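Local coordinates for protein dehydratase, IlvD/Edd family (Caulobacter crescentus, PDB 5OYN) that catalyses the dehydration of D-xylonate to 2-dehydro-3-deoxy-D-arabinonate in D-xylose degradation, using a [2Fe-2S] cluster and a magnesium ion, and also dehydrates D-gluconate, at residues Ala276-Ala281 and Gly349-Asp354; Ala338-Trp343 and Glu376-Tyr381. All blocks are in the same frame, centred on the assembly; numbering follows the deposited sequence.

Contact 1 of 2, residues Ala276-Ala281 and Gly349-Asp354; sequences AIALVA and GRLHGD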
loop_
_atom_site.group_PDB
_atom_site.type_symbol
_atom_site.label_atom_id
_atom_site.label_comp_id
_atom_site.label_asym_id
_atom_site.label_seq_id
_atom_site.Cartn_x
_atom_site.Cartn_y
_atom_site.Cartn_z
ATOM N N ALA A 276 13.505 -28.088 21.081
ATOM C CA ALA A 276 12.317 -28.050 20.240
ATOM C C ALA A 276 11.516 -29.336 20.383
ATOM O O ALA A 276 10.301 -29.300 20.625
ATOM C CB ALA A 276 12.714 -27.802 18.783
ATOM N N ILE A 277 12.193 -30.485 20.255
ATOM C CA ILE A 277 11.547 -31.790 20.421
ATOM C C ILE A 277 10.773 -31.835 21.729
ATOM O O ILE A 277 9.629 -32.304 21.779
ATOM C CB ILE A 277 12.593 -32.924 20.357
ATOM C CG1 ILE A 277 13.270 -32.968 18.988
ATOM C CG2 ILE A 277 11.955 -34.291 20.721
ATOM C CD1 ILE A 277 13.765 -34.342 18.603
ATOM N N ALA A 278 11.384 -31.352 22.810
ATOM C CA ALA A 278 10.694 -31.390 24.091
ATOM C C ALA A 278 9.453 -30.522 24.047
ATOM O O ALA A 278 8.375 -30.939 24.494
ATOM C CB ALA A 278 11.626 -30.939 25.218
ATOM N N LEU A 279 9.584 -29.316 23.480
ATOM C CA LEU A 279 8.445 -28.417 23.400
ATOM C C LEU A 279 7.315 -29.028 22.583
ATOM O O LEU A 279 6.148 -28.980 22.995
ATOM C CB LEU A 279 8.873 -27.085 22.805
ATOM C CG LEU A 279 7.665 -26.235 22.440
ATOM C CD1 LEU A 279 7.118 -25.561 23.687
ATOM C CD2 LEU A 279 8.106 -25.251 21.420
ATOM N N VAL A 280 7.641 -29.627 21.435
ATOM C CA VAL A 280 6.594 -30.215 20.606
ATOM C C VAL A 280 5.725 -31.159 21.422
ATOM O O VAL A 280 4.494 -31.152 21.301
ATOM C CB VAL A 280 7.200 -30.935 19.396
ATOM C CG1 VAL A 280 6.098 -31.655 18.632
ATOM C CG2 VAL A 280 7.922 -29.954 18.526
ATOM N N ALA A 281 6.346 -31.968 22.289
ATOM C CA ALA A 281 5.585 -32.999 22.988
ATOM C C ALA A 281 4.699 -32.392 24.069
ATOM O O ALA A 281 3.524 -32.766 24.194
ATOM C CB ALA A 281 6.527 -34.038 23.583
ATOM N N GLY A 349 14.233 -29.739 34.353
ATOM C CA GLY A 349 15.488 -30.179 33.778
ATOM C C GLY A 349 15.395 -30.853 32.426
ATOM O O GLY A 349 16.376 -31.469 31.989
ATOM N N ARG A 350 14.253 -30.749 31.736
ATOM C CA ARG A 350 14.120 -31.278 30.382
ATOM C C ARG A 350 14.574 -30.299 29.290
ATOM O O ARG A 350 14.387 -30.590 28.106
ATOM C CB ARG A 350 12.682 -31.701 30.115
ATOM C CG ARG A 350 12.024 -32.376 31.284
ATOM C CD ARG A 350 12.498 -33.808 31.435
ATOM N NE ARG A 350 12.593 -34.540 30.170
ATOM C CZ ARG A 350 11.847 -35.607 29.874
ATOM N NH1 ARG A 350 10.935 -36.046 30.743
ATOM N NH2 ARG A 350 12.003 -36.231 28.705
ATOM N N LEU A 351 15.177 -29.166 29.648
ATOM C CA LEU A 351 15.669 -28.203 28.669
ATOM C C LEU A 351 17.153 -27.943 28.883
ATOM O O LEU A 351 17.604 -27.800 30.024
ATOM C CB LEU A 351 14.933 -26.856 28.772
ATOM C CG LEU A 351 13.634 -26.619 28.017
ATOM C CD1 LEU A 351 13.411 -25.121 27.874
ATOM C CD2 LEU A 351 13.646 -27.323 26.671
ATOM N N HIS A 352 17.903 -27.846 27.788
ATOM C CA HIS A 352 19.246 -27.276 27.844
ATOM C C HIS A 352 19.108 -25.759 27.926
ATOM O O HIS A 352 18.973 -25.075 26.906
ATOM C CB HIS A 352 20.070 -27.691 26.634
ATOM C CG HIS A 352 20.098 -29.163 26.401
ATOM N ND1 HIS A 352 20.615 -30.052 27.320
ATOM C CD2 HIS A 352 19.683 -29.905 25.349
ATOM C CE1 HIS A 352 20.511 -31.280 26.844
ATOM N NE2 HIS A 352 19.951 -31.219 25.649
ATOM N N GLY A 353 19.140 -25.229 29.146
ATOM C CA GLY A 353 18.917 -23.813 29.370
ATOM C C GLY A 353 20.057 -22.908 28.951
ATOM O O GLY A 353 19.867 -21.687 28.919
ATOM N N ASP A 354 21.222 -23.460 28.609
ATOM C CA ASP A 354 22.404 -22.643 28.359
ATOM C C ASP A 354 22.706 -22.456 26.882
ATOM O O ASP A 354 23.816 -22.040 26.541
ATOM C CB ASP A 354 23.627 -23.238 29.054
ATOM C CG ASP A 354 23.874 -22.621 30.414
ATOM O OD1 ASP A 354 23.239 -21.584 30.721
ATOM O OD2 ASP A 354 24.701 -23.179 31.173
#
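A helix-on-loop contact in the N-terminal family region of this IlvD/Edd dehydratase joins Ala278, on helix 270-282, to Arg350 and Leu351 in the loop that follows helix 337-347. It illustrates how one helix methyl can meet both backbone and side chain of an irregular segment. The CB of Ala278 points at the loop and lies 4.0 Å from the carbonyl O of Arg350. That carbonyl is aimed roughly at the methyl, with an angle at the oxygen (C–O–CB) of about 144°, but this is van der Waals contact, and no hydrogen bond joins the two segments. On the other part of the small patch, Leu351 brings its CD2 to 4.4 Å from Ala278 CB. The leucine starts out alongside the helix, and its torsions divide the work of its branches: with CD1 nearly anti to CA (chi2 -159°), CD2 folds back and is the branch that meets the alanine. Arg350 also starts toward the helix, but its side chain comes no nearer than 5.1 Å, from its CB to Ala278 CB; its NH2 forms a salt bridge with Asp314. Polar links one turn earlier on the same helix add to this small van der Waals patch, since His352 bonds through its backbone N to Asn275 OD1 and through NE2 to Glu274 OE1. Around this junction Leu351 also touches Asn275, Leu279 packs against Ala221 and Ala225 of helix 215-225, and the loop itself leads from helix 337-347 to helix 363-367.

Contact 2 of 2, residues Ala338-Trp343 and Glu376-Tyr381; sequences APAVLW and EVIFPY
Ile378 reaches from its loop to helix 337-347 and sets its end methyl against two successive residues, Ala340 and Val341. CD1 does the touching: it lies 3.7 Å from Ala340 CB and 4.2 Å from Val341 CG2. Ala340 CB and Val341 CG2 are themselves 5.0 Å apart, and seen from the isoleucine methyl they subtend an angle of about 80°, so one isoleucine methyl touches both side chains at once. Its reach comes from an extended chain, with CD1 anti to CA (chi2 173°) on a CG1 that lies beside the backbone N. The shorter branch, Ile378 CG2, stays farther back, 4.6 Å from Val341 CG2.

The partners present themselves differently. Ala340 points its one methyl at the loop, whereas Val341 leaves the helix to one side of that direction, and its side chain stands at about a right angle to that of Ile378. With CG1 of the valine anti to the backbone N (chi1 -173°), CG2 is the branch that faces the isoleucine. No hydrogen bond crosses this buried patch, so contact between hydrocarbons accounts for it.

Polar groups on the flanks hold the loop. Glu376 pairs with Arg331 in a salt bridge, Tyr381 N bonds to Glu344 OE2 on helix 337-347, and backbone bonds tie Val377 and Phe379 to Asn320 and Ile318. Ala335 of helix 329-335 also touches Ile378. This is a case of irregular chain covering a helix through the end methyl of one aliphatic residue, and here it joins a helix of the N-terminal family region to a loop assigned to the C-terminal one.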
loop_
_atom_site.group_PDB
_atom_site.type_symbol
_atom_site.label_atom_id
_atom_site.label_comp_id
_atom_site.label_asym_id
_atom_site.label_seq_id
_atom_site.Cartn_x
_atom_site.Cartn_y
_atom_site.Cartn_z
ATOM N N ALA A 338 4.411 -19.965 24.068
ATOM C CA ALA A 338 5.555 -20.876 24.091
ATOM C C ALA A 338 6.494 -20.634 25.264
ATOM O O ALA A 338 6.890 -21.619 25.913
ATOM C CB ALA A 338 6.314 -20.813 22.764
ATOM N N PRO A 339 6.890 -19.395 25.601
ATOM C CA PRO A 339 7.801 -19.233 26.747
ATOM C C PRO A 339 7.254 -19.842 28.018
ATOM O O PRO A 339 8.024 -20.393 28.809
ATOM C CB PRO A 339 7.956 -17.711 26.866
ATOM C CG PRO A 339 7.618 -17.200 25.552
ATOM C CD PRO A 339 6.554 -18.092 25.009
ATOM N N ALA A 340 5.939 -19.779 28.232
ATOM C CA ALA A 340 5.367 -20.379 29.435
ATOM C C ALA A 340 5.520 -21.898 29.414
ATOM O O ALA A 340 5.785 -22.517 30.449
ATOM C CB ALA A 340 3.899 -19.970 29.594
ATOM N N VAL A 341 5.378 -22.510 28.241
ATOM C CA VAL A 341 5.543 -23.952 28.135
ATOM C C VAL A 341 7.000 -24.324 28.364
ATOM O O VAL A 341 7.314 -25.246 29.129
ATOM C CB VAL A 341 5.031 -24.444 26.769
ATOM C CG1 VAL A 341 5.029 -25.957 26.712
ATOM C CG2 VAL A 341 3.625 -23.888 26.487
ATOM N N LEU A 342 7.912 -23.584 27.727
ATOM C CA LEU A 342 9.339 -23.822 27.907
ATOM C C LEU A 342 9.752 -23.654 29.365
ATOM O O LEU A 342 10.637 -24.365 29.853
ATOM C CB LEU A 342 10.140 -22.880 27.002
ATOM C CG LEU A 342 10.057 -23.263 25.523
ATOM C CD1 LEU A 342 10.723 -22.229 24.658
ATOM C CD2 LEU A 342 10.640 -24.663 25.251
ATOM N N TRP A 343 9.132 -22.710 30.073
ATOM C CA TRP A 343 9.469 -22.498 31.475
ATOM C C TRP A 343 9.159 -23.741 32.290
ATOM O O TRP A 343 10.006 -24.236 33.042
ATOM C CB TRP A 343 8.698 -21.296 32.003
ATOM C CG TRP A 343 8.961 -20.925 33.435
ATOM C CD1 TRP A 343 9.842 -19.980 33.893
ATOM C CD2 TRP A 343 8.296 -21.445 34.591
ATOM N NE1 TRP A 343 9.772 -19.895 35.266
ATOM C CE2 TRP A 343 8.832 -20.786 35.717
ATOM C CE3 TRP A 343 7.309 -22.416 34.787
ATOM C CZ2 TRP A 343 8.412 -21.068 37.016
ATOM C CZ3 TRP A 343 6.900 -22.694 36.076
ATOM C CH2 TRP A 343 7.447 -22.020 37.172
ATOM N N GLU A 376 -5.741 -22.778 33.581
ATOM C CA GLU A 376 -6.785 -23.461 32.816
ATOM C C GLU A 376 -6.280 -23.887 31.444
ATOM O O GLU A 376 -6.885 -24.754 30.795
ATOM C CB GLU A 376 -8.005 -22.538 32.636
ATOM C CG GLU A 376 -9.272 -22.881 33.458
ATOM C CD GLU A 376 -10.342 -21.739 33.471
ATOM O OE1 GLU A 376 -10.352 -20.864 32.560
ATOM O OE2 GLU A 376 -11.179 -21.717 34.408
ATOM N N VAL A 377 -5.176 -23.297 30.998
ATOM C CA VAL A 377 -4.730 -23.376 29.617
ATOM C C VAL A 377 -3.373 -24.050 29.522
ATOM O O VAL A 377 -3.151 -24.919 28.671
ATOM C CB VAL A 377 -4.686 -21.969 28.961
ATOM C CG1 VAL A 377 -4.329 -22.058 27.487
ATOM C CG2 VAL A 377 -5.993 -21.254 29.180
ATOM N N ILE A 378 -2.442 -23.646 30.376
ATOM C CA ILE A 378 -1.127 -24.266 30.454
ATOM C C ILE A 378 -1.021 -24.929 31.822
ATOM O O ILE A 378 -0.842 -24.258 32.845
ATOM C CB ILE A 378 -0.009 -23.255 30.219
ATOM C CG1 ILE A 378 -0.142 -22.700 28.798
ATOM C CG2 ILE A 378 1.333 -23.921 30.464
ATOM C CD1 ILE A 378 0.807 -21.565 28.486
ATOM N N PHE A 379 -1.143 -26.255 31.840
ATOM C CA PHE A 379 -1.173 -27.008 33.085
ATOM C C PHE A 379 0.215 -27.125 33.704
ATOM O O PHE A 379 1.237 -27.042 33.003
ATOM C CB PHE A 379 -1.755 -28.393 32.843
ATOM C CG PHE A 379 -3.249 -28.412 32.791
ATOM C CD1 PHE A 379 -3.953 -27.338 32.252
ATOM C CD2 PHE A 379 -3.955 -29.492 33.277
ATOM C CE1 PHE A 379 -5.339 -27.353 32.200
ATOM C CE2 PHE A 379 -5.332 -29.516 33.233
ATOM C CZ PHE A 379 -6.027 -28.442 32.694
ATOM N N PRO A 380 0.277 -27.298 35.029
ATOM C CA PRO A 380 1.573 -27.547 35.675
ATOM C C PRO A 380 2.091 -28.924 35.302
ATOM O O PRO A 380 1.320 -29.869 35.116
ATOM C CB PRO A 380 1.262 -27.433 37.173
ATOM C CG PRO A 380 -0.187 -27.732 37.282
ATOM C CD PRO A 380 -0.835 -27.300 35.995
ATOM N N TYR A 381 3.411 -29.010 35.146
ATOM C CA TYR A 381 4.056 -30.247 34.719
ATOM C C TYR A 381 3.614 -31.446 35.556
ATOM O O TYR A 381 3.345 -32.525 35.014
ATOM C CB TYR A 381 5.573 -30.081 34.798
ATOM C CG TYR A 381 6.362 -31.151 34.080
ATOM C CD1 TYR A 381 6.528 -32.417 34.634
ATOM C CD2 TYR A 381 6.960 -30.890 32.856
ATOM C CE1 TYR A 381 7.257 -33.394 33.979
ATOM C CE2 TYR A 381 7.690 -31.860 32.199
ATOM C CZ TYR A 381 7.836 -33.109 32.765
ATOM O OH TYR A 381 8.567 -34.072 32.106
#

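In the fold
The two contacts interlock along the chain: helix 337-347 supplies the first segment of contact 2 and runs on into the loop of contact 1, so their segments alternate in sequence. Their centres are 12 Å apart, and direct packing bridges them. Leu279 CD1 lies 3.7 Å from Val341 CG1, so the valine meets helix 270-282 with one branch and Ile378 with the other. Leu351 CD1 comes within 3.5 Å of Leu342 O, and Arg350 NH1 lies 3.4 Å from Tyr381 OH, bringing the two loops together. Both contacts lie away from the [2Fe-2S] and magnesium sites, and no other subunit of the tetramer touches their segments.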